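Local coordinates for isoaspartyl dipeptidase (Fervidobacterium islandicum, PDB 7CDH), which probably hydrolyses isoaspartyl (beta-aspartyl) dipeptides as a zinc metallopeptidase of the amidohydrolase family, consistent with a role in protein repair, at residues D59-I64 / S283-G288. Residues are numbered along the deposited sequence; the frame is centred on the assembly and turned at random.
Sequences DPHVHI and SSDGQG. With ZN (zinc ion), chain L.
One zinc ion of the binuclear metal centre joins H61, on the short strand 61-62 that follows strand 51-59, and H63 just after it to D285, two residues past the end of strand 280-283. The metal is held by H61 NE2 at 2.1 Å, H63 NE2 at 2.3 Å and D285 OD1 at 2.4 Å, with E156, which binds both zincs, completing the set. The side chains of H61 and D285 run alongside each other, CG of each anti to its own backbone N (chi1 -175° and -153°), which carries both groups out to the same zinc, and the carboxylate is turned 61° from the imidazole plane. D285 OD1 meets both rings at their edges, near their planes, where NE2 faces the shared metal. Second-shell bonds from H61 ND1 to N193 and from H63 ND1 to the carbonyl of C96 fix the rotation of the two imidazoles. Next to the metal site the backbones are tied directly: H63 N donates to G286 O (2.9 Å). Farther from the zinc, D59 OD1 takes S284 N on its syn side (3.0 Å), tilted out of the carboxylate plane. A His-X-His pair after the first barrel strand and an aspartate after the last are the hallmark of the amidohydrolase TIM barrel.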
# COMPACT_ATOMS: atom_id res chain seq x y z
N ASP A 59 28.17 -22.50 16.27
CA ASP A 59 28.04 -21.16 16.90
C ASP A 59 26.64 -20.64 16.56
O ASP A 59 26.39 -20.23 15.44
CB ASP A 59 29.16 -20.26 16.40
CG ASP A 59 29.31 -18.95 17.16
OD1 ASP A 59 28.40 -18.62 17.97
OD2 ASP A 59 30.36 -18.26 16.94
N PRO A 60 25.66 -20.71 17.48
CA PRO A 60 24.28 -20.34 17.13
C PRO A 60 23.93 -18.84 17.15
O PRO A 60 22.77 -18.48 17.11
CB PRO A 60 23.52 -21.04 18.26
CG PRO A 60 24.44 -20.82 19.45
CD PRO A 60 25.82 -21.11 18.89
N HIS A 61 24.92 -17.97 17.25
CA HIS A 61 24.69 -16.51 17.30
C HIS A 61 25.91 -15.73 16.76
O HIS A 61 26.80 -15.41 17.56
CB HIS A 61 24.31 -16.13 18.72
CG HIS A 61 23.96 -14.70 18.84
ND1 HIS A 61 22.65 -14.28 18.81
CD2 HIS A 61 24.72 -13.60 18.93
CE1 HIS A 61 22.64 -12.97 18.92
NE2 HIS A 61 23.89 -12.52 18.96
N VAL A 62 25.92 -15.46 15.44
CA VAL A 62 27.00 -14.70 14.74
C VAL A 62 26.41 -13.60 13.85
O VAL A 62 25.49 -13.86 13.08
CB VAL A 62 27.89 -15.63 13.91
CG1 VAL A 62 29.01 -14.88 13.23
CG2 VAL A 62 28.44 -16.73 14.78
N HIS A 63 26.92 -12.38 13.96
CA HIS A 63 26.55 -11.27 13.07
C HIS A 63 27.36 -11.42 11.80
O HIS A 63 28.26 -10.66 11.66
CB HIS A 63 26.72 -9.93 13.77
CG HIS A 63 25.79 -9.82 14.92
ND1 HIS A 63 24.45 -9.63 14.75
CD2 HIS A 63 25.98 -9.92 16.26
CE1 HIS A 63 23.85 -9.58 15.94
NE2 HIS A 63 24.76 -9.75 16.88
N ILE A 64 27.03 -12.40 10.96
CA ILE A 64 27.84 -12.75 9.76
C ILE A 64 28.00 -11.55 8.80
O ILE A 64 29.04 -11.52 8.07
CB ILE A 64 27.26 -13.98 9.07
CG1 ILE A 64 25.85 -13.79 8.49
CG2 ILE A 64 27.32 -15.17 10.01
CD1 ILE A 64 25.35 -15.04 7.71
N SER A 283 27.84 -18.98 22.54
CA SER A 283 27.93 -18.31 21.22
C SER A 283 28.98 -17.19 21.26
O SER A 283 29.17 -16.56 22.33
CB SER A 283 26.57 -17.82 20.81
OG SER A 283 26.13 -16.76 21.66
N SER A 284 29.63 -16.91 20.13
CA SER A 284 30.69 -15.87 20.06
C SER A 284 30.06 -14.50 20.14
O SER A 284 30.69 -13.59 20.74
CB SER A 284 31.48 -15.98 18.81
OG SER A 284 30.62 -16.06 17.68
N ASP A 285 28.87 -14.36 19.55
CA ASP A 285 28.35 -13.03 19.15
C ASP A 285 29.37 -12.40 18.18
O ASP A 285 29.73 -11.22 18.35
CB ASP A 285 28.14 -12.16 20.39
CG ASP A 285 27.07 -11.12 20.17
OD1 ASP A 285 26.44 -11.20 19.12
OD2 ASP A 285 26.83 -10.28 21.07
N GLY A 286 29.89 -13.20 17.27
CA GLY A 286 31.01 -12.81 16.41
C GLY A 286 30.63 -11.62 15.55
O GLY A 286 29.49 -11.61 15.10
N GLN A 287 31.58 -10.69 15.34
CA GLN A 287 31.41 -9.38 14.64
C GLN A 287 30.50 -8.43 15.43
O GLN A 287 30.27 -7.31 14.97
CB GLN A 287 30.90 -9.59 13.21
CG GLN A 287 31.69 -10.67 12.49
CD GLN A 287 33.18 -10.42 12.57
OE1 GLN A 287 33.96 -11.24 13.04
NE2 GLN A 287 33.58 -9.25 12.12
N GLY A 288 29.98 -8.87 16.59
CA GLY A 288 29.19 -8.01 17.48
C GLY A 288 30.04 -6.85 17.98
O GLY A 288 31.27 -6.88 17.77
ZN ZN L . 24.20 -10.44 19.04